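Local coordinates for protein CmeC (Campylobacter jejuni, PDB 4MT4) that forms a trimeric outer membrane channel, probably the exit duct of a drug efflux system, as TolC-type outer membrane factors do, at residues E145-A150 / I275-E280; T159-F164 / Y435-V440; Q251-K256 / N430-Y435; S266-Q271 / K444-G449. All blocks are in the same frame, centred on the assembly; numbering follows the deposited sequence.

In the fold
Contacts 1 and 2 both use helix 129-195; contacts 2, 3 and 4 share helix 411-445 or its end. Along the chain, the segments 145-150 and 159-164 come first, 251-256, 266-271 and 275-280 follow, and 430-435, 435-440 and 444-449 close the order, with contact 3 nested within the loop closed by contact 2. Between centres, contacts 2 and 3 lie 9 Å apart and share Y435; contacts 1 and 4 are 12 Å apart and touch through I275 and L269; contacts 1 and 3 are farthest, at 32 Å. Contacts 1 and 2 join the first half of the chain to the second; contacts 3 and 4 pack the loop between helices 240-245 and 273-293 on helix 411-445 and its end.

Contact 1: residues E145-A150 / I275-E280; sequences EYDYEA and IGSSLE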
loop_
_atom_site.group_PDB
_atom_site.type_symbol
_atom_site.label_atom_id
_atom_site.label_comp_id
_atom_site.label_asym_id
_atom_site.label_seq_id
_atom_site.Cartn_x
_atom_site.Cartn_y
_atom_site.Cartn_z
ATOM N N GLU B 145 2.670 9.041 19.590
ATOM C CA GLU B 145 3.377 10.310 19.722
ATOM C C GLU B 145 4.624 10.319 18.845
ATOM O O GLU B 145 4.917 11.307 18.168
ATOM C CB GLU B 145 3.755 10.572 21.180
ATOM C CG GLU B 145 2.592 10.981 22.066
ATOM C CD GLU B 145 3.031 11.328 23.475
ATOM O OE1 GLU B 145 3.787 10.537 24.078
ATOM O OE2 GLU B 145 2.626 12.397 23.975
ATOM N N TYR B 146 5.355 9.209 18.862
ATOM C CA TYR B 146 6.545 9.058 18.034
ATOM C C TYR B 146 6.172 8.974 16.560
ATOM O O TYR B 146 6.926 9.419 15.694
ATOM C CB TYR B 146 7.334 7.817 18.454
ATOM C CG TYR B 146 7.943 7.914 19.835
ATOM C CD1 TYR B 146 8.426 9.122 20.320
ATOM C CD2 TYR B 146 8.033 6.796 20.657
ATOM C CE1 TYR B 146 8.985 9.214 21.580
ATOM C CE2 TYR B 146 8.589 6.878 21.917
ATOM C CZ TYR B 146 9.063 8.090 22.375
ATOM O OH TYR B 146 9.617 8.179 23.631
ATOM N N ASP B 147 5.005 8.397 16.282
ATOM C CA ASP B 147 4.486 8.332 14.920
ATOM C C ASP B 147 4.128 9.724 14.411
ATOM O O ASP B 147 4.248 10.008 13.221
ATOM C CB ASP B 147 3.261 7.418 14.843
ATOM C CG ASP B 147 3.628 5.949 14.806
ATOM O OD1 ASP B 147 4.789 5.631 14.477
ATOM O OD2 ASP B 147 2.753 5.106 15.098
ATOM N N TYR B 148 3.692 10.591 15.319
ATOM C CA TYR B 148 3.372 11.969 14.961
ATOM C C TYR B 148 4.640 12.753 14.647
ATOM O O TYR B 148 4.676 13.545 13.706
ATOM C CB TYR B 148 2.597 12.661 16.081
ATOM C CG TYR B 148 2.379 14.142 15.843
ATOM C CD1 TYR B 148 1.418 14.585 14.944
ATOM C CD2 TYR B 148 3.134 15.094 16.519
ATOM C CE1 TYR B 148 1.216 15.937 14.723
ATOM C CE2 TYR B 148 2.939 16.445 16.304
ATOM C CZ TYR B 148 1.979 16.861 15.405
ATOM O OH TYR B 148 1.779 18.207 15.189
ATOM N N GLU B 149 5.676 12.529 15.448
ATOM C CA GLU B 149 6.972 13.157 15.229
ATOM C C GLU B 149 7.573 12.692 13.909
ATOM O O GLU B 149 8.173 13.475 13.174
ATOM C CB GLU B 149 7.927 12.843 16.382
ATOM C CG GLU B 149 7.484 13.386 17.732
ATOM C CD GLU B 149 7.784 14.864 17.906
ATOM O OE1 GLU B 149 8.141 15.530 16.911
ATOM O OE2 GLU B 149 7.672 15.360 19.046
ATOM N N ALA B 150 7.404 11.406 13.619
ATOM C CA ALA B 150 7.875 10.830 12.368
ATOM C C ALA B 150 7.108 11.416 11.190
ATOM O O ALA B 150 7.682 11.693 10.137
ATOM C CB ALA B 150 7.735 9.318 12.395
ATOM N N ILE B 275 12.224 4.676 15.192
ATOM C CA ILE B 275 12.837 3.657 16.035
ATOM C C ILE B 275 12.151 3.622 17.397
ATOM O O ILE B 275 11.888 2.548 17.945
ATOM C CB ILE B 275 14.349 3.902 16.222
ATOM C CG1 ILE B 275 15.075 3.808 14.876
ATOM C CG2 ILE B 275 14.936 2.903 17.207
ATOM C CD1 ILE B 275 16.582 3.944 14.978
ATOM N N GLY B 276 11.853 4.802 17.934
ATOM C CA GLY B 276 11.154 4.908 19.202
ATOM C C GLY B 276 9.742 4.362 19.115
ATOM O O GLY B 276 9.278 3.664 20.014
ATOM N N SER B 277 9.058 4.687 18.023
ATOM C CA SER B 277 7.715 4.179 17.770
ATOM C C SER B 277 7.715 2.660 17.682
ATOM O O SER B 277 6.857 1.992 18.260
ATOM C CB SER B 277 7.149 4.772 16.479
ATOM O OG SER B 277 5.980 4.081 16.072
ATOM N N SER B 278 8.681 2.124 16.947
ATOM C CA SER B 278 8.797 0.685 16.774
ATOM C C SER B 278 9.114 0.009 18.105
ATOM O O SER B 278 8.690 -1.119 18.358
ATOM C CB SER B 278 9.869 0.362 15.733
ATOM O OG SER B 278 9.792 -0.987 15.317
ATOM N N LEU B 279 9.857 0.711 18.956
ATOM C CA LEU B 279 10.188 0.204 20.280
ATOM C C LEU B 279 8.939 0.093 21.152
ATOM O O LEU B 279 8.682 -0.948 21.754
ATOM C CB LEU B 279 11.220 1.103 20.962
ATOM C CG LEU B 279 11.599 0.709 22.391
ATOM C CD1 LEU B 279 12.437 -0.560 22.382
ATOM C CD2 LEU B 279 12.320 1.840 23.117
ATOM N N GLU B 280 8.162 1.171 21.203
ATOM C CA GLU B 280 6.970 1.225 22.044
ATOM C C GLU B 280 5.914 0.214 21.620
ATOM O O GLU B 280 5.182 -0.317 22.454
ATOM C CB GLU B 280 6.372 2.632 22.029
ATOM C CG GLU B 280 7.247 3.682 22.693
ATOM C CD GLU B 280 7.335 3.523 24.203
ATOM O OE1 GLU B 280 6.524 2.771 24.788
ATOM O OE2 GLU B 280 8.218 4.164 24.810
#
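The hydroxyl of S277 donates a short hydrogen bond to D147, OG to OD1 2.5 Å, and reaches the carboxylate from above, 46° out of its plane. With chi1 at 167°, S277 OG lies opposite its own backbone N, and this carries it off the flank of its helix to the aspartate. Beside this bond the ring of Y146 leans on the neighbouring turn: its CD2 is 3.4 Å from the carbonyl carbon of G276, an oblique approach to the G276 backbone. E280 CG sits at the ring's edge, near its plane, 3.6 Å from Y146 CE2. The E280 chain bends at its second torsion, and its carboxylate plane is tilted from that of the ring.

Farther out, the second oxygen of D147, OD2, has a long, weak ion pair with K281, while Y146 also rests on T456 and Q452. E280 packs on S139, K142 and A143 of the preceding turns of helix 129-195. The local axes approach to 8.3 Å at 158°, and Y146 and S277 are the nearest CA pair, 5.0 Å apart. Helix 273-293 thus packs nearly antiparallel against the long helix 129-195, as in the helical body of outer membrane factors.

Contact 2: residues T159-F164 / Y435-V440; sequences TVQTYF and YANSIV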
loop_
_atom_site.group_PDB
_atom_site.type_symbol
_atom_site.label_atom_id
_atom_site.label_comp_id
_atom_site.label_asym_id
_atom_site.label_seq_id
_atom_site.Cartn_x
_atom_site.Cartn_y
_atom_site.Cartn_z
ATOM N N THR B 159 7.994 18.617 1.932
ATOM C CA THR B 159 7.664 19.980 1.528
ATOM C C THR B 159 8.906 20.735 1.057
ATOM O O THR B 159 8.874 21.431 0.040
ATOM C CB THR B 159 7.000 20.761 2.678
ATOM O OG1 THR B 159 5.756 20.140 3.024
ATOM C CG2 THR B 159 6.745 22.204 2.274
ATOM N N VAL B 160 9.998 20.588 1.801
ATOM C CA VAL B 160 11.256 21.249 1.461
ATOM C C VAL B 160 11.818 20.731 0.141
ATOM O O VAL B 160 12.240 21.509 -0.717
ATOM C CB VAL B 160 12.315 21.055 2.570
ATOM C CG1 VAL B 160 13.671 21.578 2.121
ATOM C CG2 VAL B 160 11.872 21.739 3.854
ATOM N N GLN B 161 11.817 19.411 -0.016
ATOM C CA GLN B 161 12.366 18.783 -1.212
ATOM C C GLN B 161 11.477 19.001 -2.434
ATOM O O GLN B 161 11.958 18.992 -3.566
ATOM C CB GLN B 161 12.582 17.285 -0.976
ATOM C CG GLN B 161 13.734 16.963 -0.031
ATOM C CD GLN B 161 14.016 15.476 0.071
ATOM O OE1 GLN B 161 13.140 14.649 -0.183
ATOM N NE2 GLN B 161 15.245 15.128 0.435
ATOM N N THR B 162 10.182 19.199 -2.205
ATOM C CA THR B 162 9.258 19.522 -3.289
ATOM C C THR B 162 9.475 20.964 -3.736
ATOM O O THR B 162 9.415 21.275 -4.927
ATOM C CB THR B 162 7.788 19.324 -2.867
ATOM O OG1 THR B 162 7.563 17.944 -2.560
ATOM C CG2 THR B 162 6.838 19.750 -3.979
ATOM N N TYR B 163 9.738 21.836 -2.766
ATOM C CA TYR B 163 10.045 23.234 -3.047
ATOM C C TYR B 163 11.278 23.353 -3.935
ATOM O O TYR B 163 11.270 24.076 -4.929
ATOM C CB TYR B 163 10.261 24.009 -1.744
ATOM C CG TYR B 163 10.846 25.395 -1.930
ATOM C CD1 TYR B 163 10.035 26.475 -2.255
ATOM C CD2 TYR B 163 12.207 25.625 -1.772
ATOM C CE1 TYR B 163 10.562 27.743 -2.423
ATOM C CE2 TYR B 163 12.746 26.889 -1.937
ATOM C CZ TYR B 163 11.919 27.944 -2.263
ATOM O OH TYR B 163 12.445 29.203 -2.428
ATOM N N PHE B 164 12.330 22.630 -3.566
ATOM C CA PHE B 164 13.593 22.668 -4.293
ATOM C C PHE B 164 13.471 22.046 -5.681
ATOM O O PHE B 164 14.120 22.493 -6.627
ATOM C CB PHE B 164 14.685 21.959 -3.491
ATOM C CG PHE B 164 15.311 22.821 -2.432
ATOM C CD1 PHE B 164 15.559 24.163 -2.674
ATOM C CD2 PHE B 164 15.642 22.297 -1.193
ATOM C CE1 PHE B 164 16.132 24.964 -1.705
ATOM C CE2 PHE B 164 16.216 23.094 -0.217
ATOM C CZ PHE B 164 16.461 24.430 -0.474
ATOM N N TYR B 435 21.640 18.465 -4.568
ATOM C CA TYR B 435 22.523 18.653 -3.425
ATOM C C TYR B 435 21.760 19.258 -2.256
ATOM O O TYR B 435 22.010 18.920 -1.100
ATOM C CB TYR B 435 23.716 19.541 -3.784
ATOM C CG TYR B 435 24.679 19.719 -2.630
ATOM C CD1 TYR B 435 25.536 18.692 -2.253
ATOM C CD2 TYR B 435 24.728 20.909 -1.913
ATOM C CE1 TYR B 435 26.412 18.845 -1.194
ATOM C CE2 TYR B 435 25.601 21.069 -0.854
ATOM C CZ TYR B 435 26.442 20.035 -0.499
ATOM O OH TYR B 435 27.316 20.194 0.556
ATOM N N ALA B 436 20.834 20.160 -2.568
ATOM C CA ALA B 436 19.977 20.765 -1.555
ATOM C C ALA B 436 19.123 19.694 -0.886
ATOM O O ALA B 436 18.981 19.673 0.335
ATOM C CB ALA B 436 19.098 21.844 -2.171
ATOM N N ASN B 437 18.568 18.800 -1.698
ATOM C CA ASN B 437 17.763 17.696 -1.190
ATOM C C ASN B 437 18.615 16.627 -0.515
ATOM O O ASN B 437 18.115 15.846 0.296
ATOM C CB ASN B 437 16.942 17.067 -2.318
ATOM C CG ASN B 437 15.826 17.972 -2.802
ATOM O OD1 ASN B 437 15.495 18.968 -2.158
ATOM N ND2 ASN B 437 15.229 17.621 -3.936
ATOM N N SER B 438 19.898 16.589 -0.857
ATOM C CA SER B 438 20.821 15.649 -0.233
ATOM C C SER B 438 21.078 16.067 1.208
ATOM O O SER B 438 21.300 15.227 2.080
ATOM C CB SER B 438 22.137 15.568 -1.009
ATOM O OG SER B 438 22.928 16.726 -0.801
ATOM N N ILE B 439 21.046 17.375 1.449
ATOM C CA ILE B 439 21.184 17.911 2.798
ATOM C C ILE B 439 20.007 17.466 3.655
ATOM O O ILE B 439 20.177 17.038 4.795
ATOM C CB ILE B 439 21.259 19.452 2.797
ATOM C CG1 ILE B 439 22.419 19.935 1.927
ATOM C CG2 ILE B 439 21.407 19.979 4.213
ATOM C CD1 ILE B 439 23.775 19.474 2.409
ATOM N N VAL B 440 18.811 17.566 3.086
ATOM C CA VAL B 440 17.582 17.191 3.772
ATOM C C VAL B 440 17.565 15.703 4.121
ATOM O O VAL B 440 17.159 15.322 5.220
ATOM C CB VAL B 440 16.344 17.527 2.915
ATOM C CG1 VAL B 440 15.065 17.141 3.640
ATOM C CG2 VAL B 440 16.334 19.006 2.566
#
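F164 lays one face of its ring against the methyl of A436, and around this contact segments 159-164 and 435-440 run nearly antiparallel, with local axes 9.5 Å apart, as in the helical barrel of TolC-type channels. The methyl carbon CB of A436 stands 3.7 Å from the F164 ring centroid and 17° off the normal, which meets the geometry of a CH-pi contact. The first torsion of F164 (-82°) keeps CG next to the backbone N and swings the ring over the alanine; F41 adds an edge-to-face ring contact.

One turn back, Q161 reaches across with an extended chain. This carries the amide past the N437 side chain to that residue's own backbone oxygen: NE2 of Q161 donates to O of N437 at 3.0 Å, with a bent N-H...O angle of 130°. The same nitrogen also bonds to D441 OD1, so two acceptors of helix 411-445 fix the amide's position. The amide planes of Q161 and N437 are well turned from each other, and the methylene CG of Q161 rests against OD1 of N437. That oxygen is buried with no hydrogen-bond partner in the model, among carbons of Q161 and F164, whereas ND2 of N437 makes a weak bond to N165.

At the far end V160 and V440 meet by their methyls. V440 CB lies 3.6 Å from Q161 NE2, and the valine pair itself closes with CG1 of V160 lying 3.7 Å from CG2 of V440.

Contact 3: residues Q251-K256 / N430-Y435; sequences QVFNLK and NIKYSY
F253 and Y433 interlock where the extended segment 251-256 runs past helix 411-445. The methylene of F253 is the bump: its CB lies 3.5 Å from CE1 of Y433, an oblique approach to the tyrosine ring. Beyond the ring, the Y433 hydroxyl extends to the backbone of the loop, where F253 N donates to OH in a weak hydrogen bond, 3.4 Å long but fairly straight at 163°. V252 lies next to it on the same side, its CA 3.7 Å from Y433 OH and its side chain crossing the tyrosine at about a right angle.

The F253 ring fills the groove between K432 and Y435. With CG opposite the backbone N (chi1 174°), it is directed at the helix, and CG of K432 lies in its plane at the edge, 3.9 Å from CD2 of F253. More loosely, F253 CE2 comes to the edge of the Y435 ring, 4.3 Å from Y435 CD2. This is a loop draped over a helix of the outer membrane factor barrel, between helices 240-245 and 273-293. F41 and F258 also touch F253, and Y433 packs on F164, V167 and N168 of helix 129-195.

K432 runs alongside F253 in the opposite direction, bringing its CD 3.6 Å from the F253 carbonyl oxygen. Two residues after F253, L255 is a second, smaller knob: one methyl, CD2, approaches the Y435 ring obliquely, 3.5 Å from CE2 of Y435.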
loop_
_atom_site.group_PDB
_atom_site.type_symbol
_atom_site.label_atom_id
_atom_site.label_comp_id
_atom_site.label_asym_id
_atom_site.label_seq_id
_atom_site.Cartn_x
_atom_site.Cartn_y
_atom_site.Cartn_z
ATOM N N GLN B 251 13.286 31.368 -4.300
ATOM C CA GLN B 251 14.627 31.930 -4.225
ATOM C C GLN B 251 15.659 30.889 -4.643
ATOM O O GLN B 251 15.613 29.746 -4.188
ATOM C CB GLN B 251 14.919 32.429 -2.810
ATOM C CG GLN B 251 16.386 32.699 -2.526
ATOM C CD GLN B 251 16.638 33.075 -1.079
ATOM O OE1 GLN B 251 15.969 33.947 -0.528
ATOM N NE2 GLN B 251 17.601 32.407 -0.453
ATOM N N VAL B 252 16.583 31.290 -5.513
ATOM C CA VAL B 252 17.634 30.403 -6.005
ATOM C C VAL B 252 18.539 29.912 -4.876
ATOM O O VAL B 252 18.946 30.687 -4.010
ATOM C CB VAL B 252 18.493 31.108 -7.087
ATOM C CG1 VAL B 252 19.875 30.468 -7.207
ATOM C CG2 VAL B 252 17.774 31.091 -8.426
ATOM N N PHE B 253 18.836 28.616 -4.888
ATOM C CA PHE B 253 19.724 28.022 -3.899
ATOM C C PHE B 253 21.182 28.348 -4.196
ATOM O O PHE B 253 21.684 28.065 -5.283
ATOM C CB PHE B 253 19.530 26.504 -3.846
ATOM C CG PHE B 253 20.513 25.795 -2.954
ATOM C CD1 PHE B 253 20.323 25.765 -1.583
ATOM C CD2 PHE B 253 21.621 25.153 -3.486
ATOM C CE1 PHE B 253 21.221 25.114 -0.758
ATOM C CE2 PHE B 253 22.523 24.501 -2.664
ATOM C CZ PHE B 253 22.322 24.482 -1.299
ATOM N N ASN B 254 21.857 28.944 -3.219
ATOM C CA ASN B 254 23.282 29.227 -3.335
ATOM C C ASN B 254 24.106 28.354 -2.397
ATOM O O ASN B 254 23.749 28.161 -1.234
ATOM C CB ASN B 254 23.558 30.705 -3.061
ATOM C CG ASN B 254 23.609 31.534 -4.332
ATOM O OD1 ASN B 254 23.343 31.032 -5.425
ATOM N ND2 ASN B 254 23.949 32.809 -4.193
ATOM N N LEU B 255 25.212 27.829 -2.915
ATOM C CA LEU B 255 26.029 26.869 -2.182
ATOM C C LEU B 255 26.651 27.483 -0.931
ATOM O O LEU B 255 27.478 28.392 -1.011
ATOM C CB LEU B 255 27.124 26.301 -3.094
ATOM C CG LEU B 255 27.949 25.099 -2.611
ATOM C CD1 LEU B 255 29.183 25.526 -1.820
ATOM C CD2 LEU B 255 27.091 24.129 -1.811
ATOM N N LYS B 256 26.234 26.976 0.224
ATOM C CA LYS B 256 26.861 27.312 1.494
ATOM C C LYS B 256 27.225 26.022 2.214
ATOM O O LYS B 256 26.996 24.932 1.692
ATOM C CB LYS B 256 25.933 28.170 2.359
ATOM C CG LYS B 256 24.576 27.537 2.630
ATOM C CD LYS B 256 23.730 28.391 3.565
ATOM C CE LYS B 256 24.329 28.447 4.961
ATOM N NZ LYS B 256 23.455 29.186 5.913
ATOM N N ASN B 430 20.108 20.696 -12.054
ATOM C CA ASN B 430 19.639 19.453 -11.455
ATOM C C ASN B 430 20.537 18.975 -10.318
ATOM O O ASN B 430 20.051 18.468 -9.311
ATOM C CB ASN B 430 19.525 18.366 -12.524
ATOM C CG ASN B 430 18.479 18.689 -13.573
ATOM O OD1 ASN B 430 17.853 19.749 -13.533
ATOM N ND2 ASN B 430 18.287 17.779 -14.520
ATOM N N ILE B 431 21.845 19.134 -10.490
ATOM C CA ILE B 431 22.808 18.779 -9.452
ATOM C C ILE B 431 22.683 19.722 -8.261
ATOM O O ILE B 431 22.764 19.301 -7.106
ATOM C CB ILE B 431 24.258 18.819 -9.986
ATOM C CG1 ILE B 431 24.463 17.743 -11.053
ATOM C CG2 ILE B 431 25.262 18.636 -8.855
ATOM C CD1 ILE B 431 24.281 16.334 -10.544
ATOM N N LYS B 432 22.471 20.999 -8.559
ATOM C CA LYS B 432 22.400 22.045 -7.544
ATOM C C LYS B 432 21.326 21.767 -6.494
ATOM O O LYS B 432 21.561 21.930 -5.294
ATOM C CB LYS B 432 22.137 23.394 -8.210
ATOM C CG LYS B 432 22.280 24.593 -7.290
ATOM C CD LYS B 432 22.113 25.885 -8.071
ATOM C CE LYS B 432 23.035 25.917 -9.284
ATOM N NZ LYS B 432 22.804 27.110 -10.148
ATOM N N TYR B 433 20.153 21.338 -6.949
ATOM C CA TYR B 433 19.022 21.115 -6.055
ATOM C C TYR B 433 18.929 19.657 -5.626
ATOM O O TYR B 433 18.202 19.320 -4.695
ATOM C CB TYR B 433 17.723 21.574 -6.720
ATOM C CG TYR B 433 17.709 23.062 -6.979
ATOM C CD1 TYR B 433 17.239 23.951 -6.022
ATOM C CD2 TYR B 433 18.193 23.580 -8.172
ATOM C CE1 TYR B 433 17.240 25.313 -6.252
ATOM C CE2 TYR B 433 18.199 24.937 -8.411
ATOM C CZ TYR B 433 17.722 25.801 -7.451
ATOM O OH TYR B 433 17.730 27.155 -7.694
ATOM N N SER B 434 19.675 18.795 -6.307
ATOM C CA SER B 434 19.856 17.432 -5.829
ATOM C C SER B 434 20.765 17.466 -4.612
ATOM O O SER B 434 20.677 16.610 -3.735
ATOM C CB SER B 434 20.443 16.529 -6.915
ATOM O OG SER B 434 19.536 16.370 -7.993
ATOM N N TYR B 435 21.640 18.465 -4.568
ATOM C CA TYR B 435 22.523 18.653 -3.425
ATOM C C TYR B 435 21.760 19.258 -2.256
ATOM O O TYR B 435 22.010 18.920 -1.100
ATOM C CB TYR B 435 23.716 19.541 -3.784
ATOM C CG TYR B 435 24.679 19.719 -2.630
ATOM C CD1 TYR B 435 25.536 18.692 -2.253
ATOM C CD2 TYR B 435 24.728 20.909 -1.913
ATOM C CE1 TYR B 435 26.412 18.845 -1.194
ATOM C CE2 TYR B 435 25.601 21.069 -0.854
ATOM C CZ TYR B 435 26.442 20.035 -0.499
ATOM O OH TYR B 435 27.316 20.194 0.556
#

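Contact 4: residues S266-Q271 / K444-G449; sequences STILLQ and KAFGGG
I268 opens the contact with its terminal methyl, CD1, which points at the end of helix 411-445 and lies 4.2 Å from CD2 of F446. CG1 is placed opposite the backbone N (chi1 -171°), and the side chain crosses that of F446 at about a right angle, its methyl meeting the ring obliquely. The same methyl is 4.2 Å from the carbonyl oxygen of A445, an oxygen that accepts a hydrogen bond from R272. I369 of helix 339-405 packs on both I268 and F446.

Three residues later Q271 approaches through its backbone. Its carbonyl oxygen lies 3.1 Å from CA of G447, with an angle of 158° at the hydrogen, a CA-H...O contact. G447, with phi 98°, brings its CA up to the oxygen. CB of Q271 also comes 3.9 Å from the F446 carbonyl oxygen, while its amide turns elsewhere: OE1 is bonded to S265 and NE2 to E451.

F446 is the first residue to leave helical angles, and G447, G448 and G449 follow with positive phi. The arrangement is that of a helix terminus running into a glycine-rich turn, here packed against the loop that leads into helix 273-293 of the outer membrane factor fold.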
loop_
_atom_site.group_PDB
_atom_site.type_symbol
_atom_site.label_atom_id
_atom_site.label_comp_id
_atom_site.label_asym_id
_atom_site.label_seq_id
_atom_site.Cartn_x
_atom_site.Cartn_y
_atom_site.Cartn_z
ATOM N N SER B 266 26.125 8.435 18.133
ATOM C CA SER B 266 26.263 7.393 19.142
ATOM C C SER B 266 24.937 7.154 19.856
ATOM O O SER B 266 24.781 6.181 20.595
ATOM C CB SER B 266 27.349 7.761 20.153
ATOM O OG SER B 266 26.994 8.925 20.879
ATOM N N THR B 267 23.986 8.054 19.627
ATOM C CA THR B 267 22.658 7.956 20.219
ATOM C C THR B 267 21.571 7.990 19.148
ATOM O O THR B 267 20.527 8.613 19.332
ATOM C CB THR B 267 22.400 9.097 21.221
ATOM O OG1 THR B 267 22.563 10.358 20.562
ATOM C CG2 THR B 267 23.369 9.016 22.391
ATOM N N ILE B 268 21.821 7.314 18.033
ATOM C CA ILE B 268 20.908 7.333 16.893
ATOM C C ILE B 268 19.572 6.662 17.226
ATOM O O ILE B 268 18.538 6.983 16.636
ATOM C CB ILE B 268 21.546 6.647 15.661
ATOM C CG1 ILE B 268 20.684 6.856 14.414
ATOM C CG2 ILE B 268 21.780 5.167 15.923
ATOM C CD1 ILE B 268 20.484 8.307 14.052
ATOM N N LEU B 269 19.595 5.741 18.185
ATOM C CA LEU B 269 18.387 5.039 18.597
ATOM C C LEU B 269 17.431 5.979 19.319
ATOM O O LEU B 269 16.215 5.788 19.291
ATOM C CB LEU B 269 18.734 3.850 19.495
ATOM C CG LEU B 269 18.834 2.470 18.840
ATOM C CD1 LEU B 269 19.879 2.452 17.736
ATOM C CD2 LEU B 269 19.141 1.419 19.893
ATOM N N LEU B 270 17.990 7.001 19.961
ATOM C CA LEU B 270 17.195 7.958 20.718
ATOM C C LEU B 270 16.859 9.201 19.900
ATOM O O LEU B 270 16.207 10.117 20.398
ATOM C CB LEU B 270 17.933 8.372 21.993
ATOM C CG LEU B 270 18.342 7.257 22.956
ATOM C CD1 LEU B 270 19.156 7.826 24.109
ATOM C CD2 LEU B 270 17.121 6.511 23.469
ATOM N N GLN B 271 17.301 9.232 18.647
ATOM C CA GLN B 271 17.145 10.432 17.831
ATOM C C GLN B 271 16.237 10.245 16.618
ATOM O O GLN B 271 15.889 11.214 15.947
ATOM C CB GLN B 271 18.519 10.927 17.378
ATOM C CG GLN B 271 19.342 11.526 18.505
ATOM C CD GLN B 271 20.771 11.802 18.100
ATOM O OE1 GLN B 271 21.342 11.090 17.276
ATOM N NE2 GLN B 271 21.358 12.843 18.678
ATOM N N LYS B 444 17.017 14.259 7.632
ATOM C CA LYS B 444 15.895 13.347 7.825
ATOM C C LYS B 444 16.343 12.020 8.430
ATOM O O LYS B 444 15.682 11.472 9.311
ATOM C CB LYS B 444 15.181 13.088 6.497
ATOM C CG LYS B 444 13.947 12.202 6.612
ATOM C CD LYS B 444 13.601 11.542 5.284
ATOM C CE LYS B 444 13.434 12.563 4.172
ATOM N NZ LYS B 444 13.098 11.918 2.872
ATOM N N ALA B 445 17.473 11.510 7.951
ATOM C CA ALA B 445 17.980 10.211 8.386
ATOM C C ALA B 445 18.453 10.234 9.836
ATOM O O ALA B 445 18.500 9.199 10.498
ATOM C CB ALA B 445 19.109 9.755 7.476
ATOM N N PHE B 446 18.800 11.419 10.327
ATOM C CA PHE B 446 19.292 11.564 11.694
ATOM C C PHE B 446 18.200 12.042 12.649
ATOM O O PHE B 446 18.476 12.385 13.799
ATOM C CB PHE B 446 20.484 12.525 11.735
ATOM C CG PHE B 446 21.788 11.887 11.349
ATOM C CD1 PHE B 446 22.134 11.737 10.018
ATOM C CD2 PHE B 446 22.666 11.433 12.319
ATOM C CE1 PHE B 446 23.329 11.149 9.659
ATOM C CE2 PHE B 446 23.864 10.844 11.968
ATOM C CZ PHE B 446 24.196 10.703 10.635
ATOM N N GLY B 447 16.960 12.060 12.170
ATOM C CA GLY B 447 15.823 12.356 13.023
ATOM C C GLY B 447 15.321 13.788 12.986
ATOM O O GLY B 447 14.289 14.102 13.577
ATOM N N GLY B 448 16.054 14.660 12.301
ATOM C CA GLY B 448 15.641 16.043 12.137
ATOM C C GLY B 448 15.619 16.858 13.418
ATOM O O GLY B 448 14.961 17.895 13.488
ATOM N N GLY B 449 16.338 16.391 14.434
ATOM C CA GLY B 449 16.442 17.115 15.689
ATOM C C GLY B 449 15.633 16.506 16.818
ATOM O O GLY B 449 15.579 17.056 17.917
#